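Local coordinates for protein PA1221 (Pseudomonas aeruginosa, PDB 4DG8) that is of unknown function but belongs to the AMP-binding (ANL) enzyme family, carries a phosphopantetheine attachment region and holds adenosine monophosphate in a pocket, at residues F33-M36 / A37-P41; Q64-D67 / Y68-H72; E71-Q75 / P76-L80; A187-T190 / R191-G195; A217-L220 / E221-A225. All blocks are in the same frame, centred on the assembly; numbering follows the deposited sequence.

How the contacts relate
All five contacts are local ones, four along helices or over their ends and one round a helix-to-strand turn, and all lie in the AMP-binding enzyme part of the chain. Contacts 2 and 3 share Glu71 and His72, their centres being 9 Å apart, and Leu69 CD1 packs on Leu80 CD1 at 3.9 Å. Contacts 4 and 5 form the second pair, with centres 10 Å apart: Ile189 CG1 meets Thr219 CG2 at 3.8 Å, and Cys193 SG lies 3.5 Å from Gly224 N. Contact 1 touches none of the others; its nearest atoms are about 5 Å from contact 5. Relative to the bound adenosine monophosphate, the side chain of Ala217 is about 7 Å away and that of Leu192 about 11 Å.

Contact 1 of 5, residues F33-M36 / A37-P41; sequences FSEM and AALHP
The closing turns of helix 29-39 bring Phe33 against Ala37 and Met36 against His40, each pair four residues apart. Ala37 N donates to Phe33 O at 2.9 Å with an N-H...O angle of 153°, and beyond this bond Phe33 CE2 reaches Ala37 CB at 4.0 Å, the methyl meeting the ring obliquely. Phe33 chi1 of -179° sets the ring beside its own carbonyl carbon, on the side of the following turn where Ala37 lies. In the fold this apolar face packs on helix 55-72: Phe33 touches Leu58 and Leu59 and its ring meets that of Tyr55, while Ala37 also rests on Leu59. Ser34 OG donates to Val30 O, one turn back. Leu39 CD1 lies 3.6 Å from Glu35 O. The helix ends at Leu39; His40 has left helical backbone angles yet still donates from N to Met36 O at 2.8 Å. Met36, its chain bent at chi2 and chi3, carries SD to the edge of the imidazole: SD is 5.2 Å from the His40 ring centroid, 90° off the ring normal, and 4.2 Å from CD2. One face of the same ring is covered by Leu39 CB, 3.7 Å above its centre.

Contact 2 of 5, residues Q64-D67 / Y68-H72; sequences QLSD and YLLEH
With CG anti to the backbone N in both residues (chi1 178° in Leu65, 168° in Tyr68), CG of each lies beside its own carbonyl carbon, and the two side chains cross obliquely, Leu65 CD1 meeting Tyr68 CD2 at 4.2 Å. Leu69 has its CG beside the backbone N instead, which turns it back along the helix until its CG is 4.4 Å from Leu65 CG. Leu65 is thus touched by residues three and four positions on. Ser66 repeats the spacing with Leu70: Ser66 OG, also set beside the carbonyl carbon, comes 3.6 Å from Leu70 CD1. The methyl only packs against this oxygen, which is hydrogen-bonded to Ser100 OG.

These turns belong to helix 55-72, which runs from strand 51-54 toward strand 79-83 and packs on helix 88-99, where Leu65 touches Cys93 and Ala96 and Leu69 touches Ile97. Four backbone bonds support the spacing, from Tyr68 N to Gln64 O through to Glu71 N to Asp67 O; in the straightest, Leu69 N to Leu65 O, the N-H...O angle is 165°. The carboxylate of buried Asp67 is held from outside the helix: OD1 is gripped by a salt bridge to Arg158 and a hydrogen bond from Ser155 N, a pairing that would probably favour the ionised form. Nearer the helix end, His72 ND1 stands 3.9 Å above the plane of the Tyr68 ring, toward its rim, and makes a weak bond to Tyr68 O at 3.1 Å.

Contact 3 of 5, residues E71-Q75 / P76-L80; sequences EHYPQ and PGVCL
Apolar contacts carry most of this turn, and Tyr73 is at their centre. Its CB meets Val78 CG2 at 3.9 Å, and the same methyl is 4.0 Å from Tyr73 CG, so the valine branch sits at the root of the aromatic side chain rather than at its hydroxyl end. The two side chains cross at about a right angle. Further along the ring, Tyr73 CE2 touches Leu80 CD2 at 4.1 Å; both methyls approach the ring obliquely. The Val78 torsion, chi1 -44°, explains which branch is used: CG1 lies beside the backbone N, leaving CG2 in the crowded position between N and the carbonyl carbon, from where it faces Tyr73.

Contacts with a backbone oxygen come second. Gln75 O lies 4.0 Å from Val78 CG1 and 3.8 Å from Gly77 N. Gly77 turns the chain with phi at 109°, a conformation in which a CB would be pressed against the carbonyl oxygen of Pro76.

Polar support comes from outside the turn. A single imidazole, that of His102, bonds to both limbs: NE2 pairs with Tyr73 O and ND1 with Val78 N. The turn leads from the end of helix 55-72 into strand 79-83, an inner strand of the mixed seven-stranded sheet. Leu80 makes backbone bonds toward strand 103-106 and Cys79 toward strand 125-130, while Tyr73 rests on Arg126 and Leu127 of the latter.

Contact 4 of 5, residues A187-T190 / R191-G195; sequences AGIT and RLCLG
Arg191 folds back over Ala187 and Gly188, the preceding turn of the short helix 186-193, which follows strand 180-185 in the AMP-binding fold. Its CB starts 3.2 Å from Ala187 O, the carbonyl that also accepts Arg191 N. With chi1 at 84°, CG lies between the backbone N and the carbonyl carbon, 3.3 Å from Ala187 O and equally close to Gly188 O. The chain bends at chi2, bringing CD to 4.0 Å from Gly188 O, and NH1 then reaches that oxygen at 3.1 Å. This bond is weak, its N-H...O angle being 125°, and the guanidinium meets the carbonyl obliquely. Gly188 O also takes Leu192 N at 3.0 Å, from 39° above the carbonyl plane, so two donors share the oxygen. The rest of the buried guanidinium is held from outside: NE by Thr342 OG1, NH2 by Asn314 O, and NH1 additionally by Thr315 O. Bonds from all three nitrogens fix the rotation of the group and satisfy its buried polar atoms.

The last bonds of the helix are weaker. Cys193 N keeps its bond to Ile189 O and adds a weak one to Thr190 O, which receives a second weak bond from Leu194 N, the first residue to leave helical angles. Thr190 OG1 is bonded to Pro27 O, ahead of helix 29-39. On the face toward helix 217-226, Ile189 CG2 packs against Cys193 SG at 4.3 Å.

Contact 5 of 5, residues A217-L220 / E221-A225; sequences AATL and EIWGA
The indole of Trp223 has Thr219 O at its edge, near the ring plane and 3.5 Å from CD1. In a separate contact Thr219 CG2 comes to 4.0 Å from Trp223 CD1, the two side chains crossing at a slant. One face of the ring is covered by Ile222, whose CG2 stands 4.0 Å above the plane over the centre. NE1 is hydrogen-bonded to Tyr104 OH, which helps to fix the rotation of the indole.

The helix concerned, 217-226, is the crossover of the beta-alpha-beta unit made with strands 206-209 and 231-234, and it packs on helix 186-193, where Trp223 touches Ile189 and Cys193. The carboxylate of Glu221 is the other flat group. Its chain is extended beyond CG, which passes 3.6 Å from Ala217 O, and its oxygens are bonded outside the helix, OE2 to Ser211 OG and OE1 to Asn210 N, just after strand 206-209. Both buried oxygens thus have hydrogen-bonding partners. On the side facing helix 88-99, Ala218 CB meets Ile222 CD1 at 4.3 Å, and Ile222 continues onto Ile91 and Leu94.

The backbone bonds change character along the helix. Ile222 N to Ala218 O is nearly straight, with an N-H...O angle of 166°. In the next bond Trp223 N approaches Thr219 O from 37° out of the carbonyl plane. Gly224 N then reaches Leu220 O at 2.9 Å, from 40° out of the plane.

Contact 1 of 5, residues F33-M36 / A37-P41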
# COMPACT_ATOMS: atom_id res chain seq x y z
N PHE A 33 -14.71 -0.38 -14.77
CA PHE A 33 -15.78 0.05 -13.88
C PHE A 33 -17.07 0.31 -14.65
O PHE A 33 -18.15 -0.05 -14.18
CB PHE A 33 -15.42 1.29 -13.03
CG PHE A 33 -16.52 1.69 -12.10
CD1 PHE A 33 -16.62 1.13 -10.84
CD2 PHE A 33 -17.52 2.54 -12.53
CE1 PHE A 33 -17.69 1.45 -10.00
CE2 PHE A 33 -18.60 2.88 -11.70
CZ PHE A 33 -18.68 2.34 -10.43
N SER A 34 -16.97 0.93 -15.82
CA SER A 34 -18.17 1.24 -16.58
C SER A 34 -18.86 -0.05 -17.02
O SER A 34 -20.10 -0.12 -17.03
CB SER A 34 -17.83 2.11 -17.80
OG SER A 34 -17.54 3.43 -17.38
N GLU A 35 -18.06 -1.04 -17.38
CA GLU A 35 -18.59 -2.34 -17.78
C GLU A 35 -19.41 -2.94 -16.61
O GLU A 35 -20.56 -3.38 -16.78
CB GLU A 35 -17.44 -3.26 -18.18
CG GLU A 35 -17.86 -4.66 -18.62
CD GLU A 35 -16.68 -5.60 -18.85
OE1 GLU A 35 -15.52 -5.15 -18.79
OE2 GLU A 35 -16.93 -6.80 -19.10
N MET A 36 -18.81 -2.93 -15.43
CA MET A 36 -19.45 -3.45 -14.23
C MET A 36 -20.73 -2.69 -13.90
O MET A 36 -21.74 -3.30 -13.53
CB MET A 36 -18.49 -3.41 -13.02
CG MET A 36 -17.28 -4.34 -13.13
SD MET A 36 -17.70 -6.09 -13.20
CE MET A 36 -17.78 -6.37 -14.98
N ALA A 37 -20.72 -1.37 -14.05
CA ALA A 37 -21.90 -0.58 -13.70
C ALA A 37 -23.03 -0.82 -14.69
O ALA A 37 -24.21 -0.73 -14.32
CB ALA A 37 -21.56 0.90 -13.60
N ALA A 38 -22.66 -1.11 -15.94
CA ALA A 38 -23.65 -1.42 -16.97
C ALA A 38 -24.27 -2.80 -16.74
O ALA A 38 -25.47 -3.01 -16.95
CB ALA A 38 -23.01 -1.36 -18.35
N LEU A 39 -23.43 -3.75 -16.31
CA LEU A 39 -23.86 -5.12 -16.10
C LEU A 39 -24.63 -5.27 -14.80
O LEU A 39 -25.56 -6.08 -14.71
CB LEU A 39 -22.66 -6.06 -16.07
CG LEU A 39 -22.49 -7.03 -17.23
CD1 LEU A 39 -21.82 -6.33 -18.41
CD2 LEU A 39 -21.67 -8.23 -16.78
N HIS A 40 -24.22 -4.50 -13.79
CA HIS A 40 -24.80 -4.64 -12.45
C HIS A 40 -25.17 -3.30 -11.83
O HIS A 40 -24.74 -2.98 -10.74
CB HIS A 40 -23.78 -5.31 -11.53
CG HIS A 40 -23.12 -6.51 -12.13
ND1 HIS A 40 -23.80 -7.68 -12.40
CD2 HIS A 40 -21.83 -6.73 -12.51
CE1 HIS A 40 -22.96 -8.56 -12.93
NE2 HIS A 40 -21.76 -8.01 -13.00
N PRO A 41 -26.03 -2.52 -12.51
CA PRO A 41 -26.39 -1.19 -11.99
C PRO A 41 -26.88 -1.22 -10.54
O PRO A 41 -26.54 -0.32 -9.78
CB PRO A 41 -27.52 -0.74 -12.94
CG PRO A 41 -28.04 -2.03 -13.58
CD PRO A 41 -26.81 -2.89 -13.71

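Contact 2 of 5, residues Q64-D67 / Y68-H72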
# COMPACT_ATOMS: atom_id res chain seq x y z
N GLN A 64 -20.84 13.33 -11.83
CA GLN A 64 -21.09 14.73 -11.45
C GLN A 64 -19.86 15.45 -10.87
O GLN A 64 -19.47 16.58 -11.30
CB GLN A 64 -22.27 14.81 -10.47
CG GLN A 64 -22.66 16.23 -10.11
CD GLN A 64 -23.82 16.28 -9.14
OE1 GLN A 64 -24.48 15.27 -8.90
NE2 GLN A 64 -24.07 17.46 -8.59
N LEU A 65 -19.22 14.79 -9.90
CA LEU A 65 -17.99 15.33 -9.34
C LEU A 65 -16.94 15.52 -10.45
O LEU A 65 -16.19 16.50 -10.46
CB LEU A 65 -17.46 14.42 -8.23
CG LEU A 65 -16.14 14.87 -7.60
CD1 LEU A 65 -16.25 16.31 -7.14
CD2 LEU A 65 -15.78 13.95 -6.42
N SER A 66 -16.89 14.58 -11.38
CA SER A 66 -15.95 14.66 -12.49
C SER A 66 -16.27 15.89 -13.34
O SER A 66 -15.37 16.50 -13.90
CB SER A 66 -15.94 13.39 -13.34
OG SER A 66 -15.17 13.55 -14.52
N ASP A 67 -17.54 16.25 -13.42
CA ASP A 67 -17.92 17.45 -14.14
C ASP A 67 -17.25 18.65 -13.50
O ASP A 67 -16.68 19.52 -14.18
CB ASP A 67 -19.44 17.64 -14.13
CG ASP A 67 -20.15 16.68 -15.04
OD1 ASP A 67 -19.49 16.15 -15.97
OD2 ASP A 67 -21.36 16.46 -14.83
N TYR A 68 -17.31 18.70 -12.17
CA TYR A 68 -16.60 19.76 -11.44
C TYR A 68 -15.04 19.75 -11.66
O TYR A 68 -14.40 20.79 -11.98
CB TYR A 68 -16.97 19.68 -9.95
CG TYR A 68 -16.11 20.53 -9.05
CD1 TYR A 68 -16.47 21.83 -8.72
CD2 TYR A 68 -14.93 20.02 -8.51
CE1 TYR A 68 -15.69 22.60 -7.89
CE2 TYR A 68 -14.14 20.77 -7.69
CZ TYR A 68 -14.52 22.06 -7.37
OH TYR A 68 -13.71 22.81 -6.54
N LEU A 69 -14.44 18.57 -11.52
CA LEU A 69 -13.00 18.44 -11.70
C LEU A 69 -12.57 18.89 -13.10
O LEU A 69 -11.57 19.58 -13.27
CB LEU A 69 -12.55 17.00 -11.46
CG LEU A 69 -12.86 16.40 -10.09
CD1 LEU A 69 -12.24 15.00 -9.97
CD2 LEU A 69 -12.33 17.33 -8.98
N LEU A 70 -13.32 18.47 -14.11
CA LEU A 70 -12.98 18.82 -15.48
C LEU A 70 -13.17 20.31 -15.70
O LEU A 70 -12.44 20.91 -16.48
CB LEU A 70 -13.82 18.01 -16.47
CG LEU A 70 -13.32 16.58 -16.54
CD1 LEU A 70 -14.24 15.68 -17.33
CD2 LEU A 70 -11.87 16.52 -17.06
N GLU A 71 -14.15 20.90 -15.02
CA GLU A 71 -14.33 22.34 -15.13
C GLU A 71 -13.08 23.08 -14.63
O GLU A 71 -12.64 24.04 -15.26
CB GLU A 71 -15.57 22.84 -14.39
CG GLU A 71 -15.62 24.36 -14.34
CD GLU A 71 -16.92 24.90 -13.78
OE1 GLU A 71 -17.39 24.39 -12.73
OE2 GLU A 71 -17.46 25.85 -14.40
N HIS A 72 -12.51 22.63 -13.52
CA HIS A 72 -11.25 23.24 -13.04
C HIS A 72 -10.02 22.77 -13.83
O HIS A 72 -9.11 23.55 -14.08
CB HIS A 72 -11.03 22.96 -11.55
CG HIS A 72 -12.06 23.58 -10.66
ND1 HIS A 72 -13.41 23.58 -10.96
CD2 HIS A 72 -11.94 24.19 -9.46
CE1 HIS A 72 -14.07 24.18 -9.99
NE2 HIS A 72 -13.21 24.56 -9.06

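Contact 3 of 5, residues E71-Q75 / P76-L80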
# COMPACT_ATOMS: atom_id res chain seq x y z
N GLU A 71 -14.15 20.90 -15.02
CA GLU A 71 -14.33 22.34 -15.13
C GLU A 71 -13.08 23.08 -14.63
O GLU A 71 -12.64 24.04 -15.26
CB GLU A 71 -15.57 22.84 -14.39
CG GLU A 71 -15.62 24.36 -14.34
CD GLU A 71 -16.92 24.90 -13.78
OE1 GLU A 71 -17.39 24.39 -12.73
OE2 GLU A 71 -17.46 25.85 -14.40
N HIS A 72 -12.51 22.63 -13.52
CA HIS A 72 -11.25 23.24 -13.04
C HIS A 72 -10.02 22.77 -13.83
O HIS A 72 -9.11 23.55 -14.08
CB HIS A 72 -11.03 22.96 -11.55
CG HIS A 72 -12.06 23.58 -10.66
ND1 HIS A 72 -13.41 23.58 -10.96
CD2 HIS A 72 -11.94 24.19 -9.46
CE1 HIS A 72 -14.07 24.18 -9.99
NE2 HIS A 72 -13.21 24.56 -9.06
N TYR A 73 -9.97 21.49 -14.18
CA TYR A 73 -8.80 20.94 -14.88
C TYR A 73 -9.23 20.18 -16.14
O TYR A 73 -9.38 18.96 -16.13
CB TYR A 73 -7.96 20.07 -13.93
CG TYR A 73 -7.55 20.85 -12.69
CD1 TYR A 73 -6.48 21.74 -12.73
CD2 TYR A 73 -8.28 20.74 -11.51
CE1 TYR A 73 -6.13 22.48 -11.64
CE2 TYR A 73 -7.93 21.49 -10.39
CZ TYR A 73 -6.86 22.36 -10.46
OH TYR A 73 -6.50 23.11 -9.36
N PRO A 74 -9.45 20.92 -17.25
CA PRO A 74 -10.04 20.35 -18.47
C PRO A 74 -9.13 19.39 -19.25
O PRO A 74 -9.63 18.58 -20.04
CB PRO A 74 -10.39 21.59 -19.30
CG PRO A 74 -9.44 22.66 -18.82
CD PRO A 74 -9.20 22.36 -17.36
N GLN A 75 -7.81 19.50 -19.07
CA GLN A 75 -6.86 18.60 -19.74
C GLN A 75 -6.36 17.54 -18.76
O GLN A 75 -5.92 17.86 -17.66
CB GLN A 75 -5.67 19.37 -20.30
CG GLN A 75 -6.02 20.40 -21.36
CD GLN A 75 -4.79 21.12 -21.88
OE1 GLN A 75 -3.95 21.59 -21.10
NE2 GLN A 75 -4.67 21.21 -23.21
N PRO A 76 -6.43 16.27 -19.18
CA PRO A 76 -6.11 15.14 -18.30
C PRO A 76 -4.64 15.15 -17.85
O PRO A 76 -3.79 15.69 -18.55
CB PRO A 76 -6.39 13.91 -19.19
CG PRO A 76 -6.29 14.42 -20.61
CD PRO A 76 -6.73 15.87 -20.56
N GLY A 77 -4.36 14.49 -16.73
CA GLY A 77 -3.00 14.35 -16.25
C GLY A 77 -2.60 15.13 -15.01
O GLY A 77 -1.41 15.18 -14.65
N VAL A 78 -3.56 15.71 -14.31
CA VAL A 78 -3.21 16.41 -13.08
C VAL A 78 -3.36 15.54 -11.83
O VAL A 78 -4.21 14.64 -11.77
CB VAL A 78 -3.94 17.76 -12.89
CG1 VAL A 78 -3.93 18.53 -14.20
CG2 VAL A 78 -5.36 17.55 -12.39
N CYS A 79 -2.49 15.80 -10.86
CA CYS A 79 -2.57 15.19 -9.54
C CYS A 79 -3.62 15.89 -8.65
O CYS A 79 -3.63 17.11 -8.52
CB CYS A 79 -1.20 15.22 -8.83
SG CYS A 79 -1.22 14.44 -7.21
N LEU A 80 -4.49 15.09 -8.04
CA LEU A 80 -5.53 15.62 -7.17
C LEU A 80 -5.53 14.89 -5.84
O LEU A 80 -5.48 13.64 -5.80
CB LEU A 80 -6.89 15.51 -7.85
CG LEU A 80 -7.09 16.35 -9.12
CD1 LEU A 80 -8.42 15.98 -9.77
CD2 LEU A 80 -7.05 17.83 -8.76

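Contact 4 of 5, residues A187-T190 / R191-G195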
# COMPACT_ATOMS: atom_id res chain seq x y z
N ALA A 187 -3.38 0.49 -15.89
CA ALA A 187 -3.03 -0.91 -16.15
C ALA A 187 -2.54 -1.67 -14.93
O ALA A 187 -2.83 -2.85 -14.79
CB ALA A 187 -2.00 -1.01 -17.27
N GLY A 188 -1.76 -1.02 -14.07
CA GLY A 188 -1.23 -1.70 -12.89
C GLY A 188 -2.38 -2.15 -12.01
O GLY A 188 -2.39 -3.27 -11.44
N ILE A 189 -3.40 -1.30 -11.94
CA ILE A 189 -4.60 -1.60 -11.17
C ILE A 189 -5.48 -2.69 -11.78
O ILE A 189 -5.90 -3.62 -11.07
CB ILE A 189 -5.48 -0.35 -10.96
CG1 ILE A 189 -4.70 0.72 -10.20
CG2 ILE A 189 -6.73 -0.73 -10.19
CD1 ILE A 189 -5.47 2.02 -10.01
N THR A 190 -5.79 -2.57 -13.08
CA THR A 190 -6.67 -3.56 -13.71
C THR A 190 -5.96 -4.91 -13.85
O THR A 190 -6.60 -5.95 -13.73
CB THR A 190 -7.28 -3.09 -15.07
OG1 THR A 190 -6.23 -2.84 -16.00
CG2 THR A 190 -8.13 -1.82 -14.90
N ARG A 191 -4.65 -4.91 -14.06
CA ARG A 191 -3.89 -6.16 -14.10
C ARG A 191 -3.90 -6.79 -12.71
O ARG A 191 -4.04 -8.01 -12.58
CB ARG A 191 -2.46 -6.00 -14.65
CG ARG A 191 -1.38 -5.55 -13.62
CD ARG A 191 -0.92 -6.76 -12.79
NE ARG A 191 0.42 -6.65 -12.21
CZ ARG A 191 0.71 -5.93 -11.12
NH1 ARG A 191 -0.23 -5.22 -10.50
NH2 ARG A 191 1.95 -5.91 -10.65
N LEU A 192 -3.78 -5.96 -11.67
CA LEU A 192 -3.85 -6.48 -10.31
C LEU A 192 -5.18 -7.18 -10.03
O LEU A 192 -5.22 -8.25 -9.41
CB LEU A 192 -3.64 -5.34 -9.27
CG LEU A 192 -3.85 -5.75 -7.79
CD1 LEU A 192 -2.79 -6.78 -7.37
CD2 LEU A 192 -3.87 -4.55 -6.85
N CYS A 193 -6.28 -6.54 -10.45
CA CYS A 193 -7.61 -6.98 -9.99
C CYS A 193 -8.38 -8.00 -10.84
O CYS A 193 -9.33 -8.60 -10.35
CB CYS A 193 -8.51 -5.76 -9.74
SG CYS A 193 -7.80 -4.56 -8.58
N LEU A 194 -7.95 -8.22 -12.08
CA LEU A 194 -8.73 -9.03 -13.02
C LEU A 194 -8.03 -10.35 -13.39
O LEU A 194 -6.82 -10.38 -13.61
CB LEU A 194 -9.02 -8.24 -14.31
CG LEU A 194 -9.75 -6.88 -14.28
CD1 LEU A 194 -10.14 -6.51 -15.72
CD2 LEU A 194 -10.99 -6.89 -13.38
N GLY A 195 -8.81 -11.42 -13.49
CA GLY A 195 -8.31 -12.70 -13.95
C GLY A 195 -7.32 -13.38 -13.00
O GLY A 195 -6.48 -14.19 -13.42

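Contact 5 of 5, residues A217-L220 / E221-A225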
# COMPACT_ATOMS: atom_id res chain seq x y z
N ALA A 217 -2.11 -1.32 -0.59
CA ALA A 217 -3.02 -2.40 -0.22
C ALA A 217 -4.46 -1.95 -0.52
O ALA A 217 -5.33 -2.74 -0.92
CB ALA A 217 -2.87 -2.77 1.28
N ALA A 218 -4.68 -0.65 -0.33
CA ALA A 218 -5.96 -0.03 -0.65
C ALA A 218 -6.38 -0.30 -2.08
O ALA A 218 -7.57 -0.51 -2.36
CB ALA A 218 -5.93 1.48 -0.38
N THR A 219 -5.42 -0.29 -3.00
CA THR A 219 -5.74 -0.55 -4.40
C THR A 219 -6.47 -1.87 -4.56
O THR A 219 -7.44 -1.99 -5.34
CB THR A 219 -4.46 -0.60 -5.24
OG1 THR A 219 -3.71 0.61 -5.02
CG2 THR A 219 -4.80 -0.73 -6.72
N LEU A 220 -6.00 -2.88 -3.83
CA LEU A 220 -6.67 -4.18 -3.86
C LEU A 220 -8.04 -4.11 -3.17
O LEU A 220 -9.04 -4.63 -3.68
CB LEU A 220 -5.80 -5.24 -3.18
CG LEU A 220 -6.49 -6.59 -3.01
CD1 LEU A 220 -6.80 -7.20 -4.39
CD2 LEU A 220 -5.60 -7.51 -2.20
N GLU A 221 -8.07 -3.52 -1.98
CA GLU A 221 -9.33 -3.51 -1.22
C GLU A 221 -10.48 -2.84 -1.98
O GLU A 221 -11.62 -3.32 -1.98
CB GLU A 221 -9.14 -2.85 0.13
CG GLU A 221 -8.19 -3.63 1.03
CD GLU A 221 -7.82 -2.88 2.29
OE1 GLU A 221 -8.42 -1.81 2.55
OE2 GLU A 221 -6.93 -3.37 3.01
N ILE A 222 -10.17 -1.73 -2.62
CA ILE A 222 -11.18 -0.94 -3.32
C ILE A 222 -11.45 -1.49 -4.71
O ILE A 222 -12.57 -1.91 -5.01
CB ILE A 222 -10.76 0.53 -3.37
CG1 ILE A 222 -10.70 1.07 -1.93
CG2 ILE A 222 -11.74 1.34 -4.24
CD1 ILE A 222 -9.90 2.39 -1.77
N TRP A 223 -10.42 -1.49 -5.55
CA TRP A 223 -10.64 -1.87 -6.94
C TRP A 223 -10.86 -3.37 -7.13
O TRP A 223 -11.51 -3.79 -8.08
CB TRP A 223 -9.52 -1.32 -7.83
CG TRP A 223 -9.45 0.17 -7.68
CD1 TRP A 223 -8.47 0.89 -7.06
CD2 TRP A 223 -10.44 1.12 -8.10
NE1 TRP A 223 -8.78 2.24 -7.08
CE2 TRP A 223 -9.99 2.40 -7.71
CE3 TRP A 223 -11.67 1.00 -8.76
CZ2 TRP A 223 -10.71 3.58 -7.99
CZ3 TRP A 223 -12.40 2.17 -9.04
CH2 TRP A 223 -11.91 3.44 -8.66
N GLY A 224 -10.34 -4.19 -6.22
CA GLY A 224 -10.65 -5.60 -6.28
C GLY A 224 -12.16 -5.86 -6.22
O GLY A 224 -12.68 -6.74 -6.91
N ALA A 225 -12.86 -5.12 -5.36
CA ALA A 225 -14.32 -5.14 -5.35
C ALA A 225 -14.94 -4.49 -6.58
O ALA A 225 -15.67 -5.14 -7.34
CB ALA A 225 -14.86 -4.42 -4.11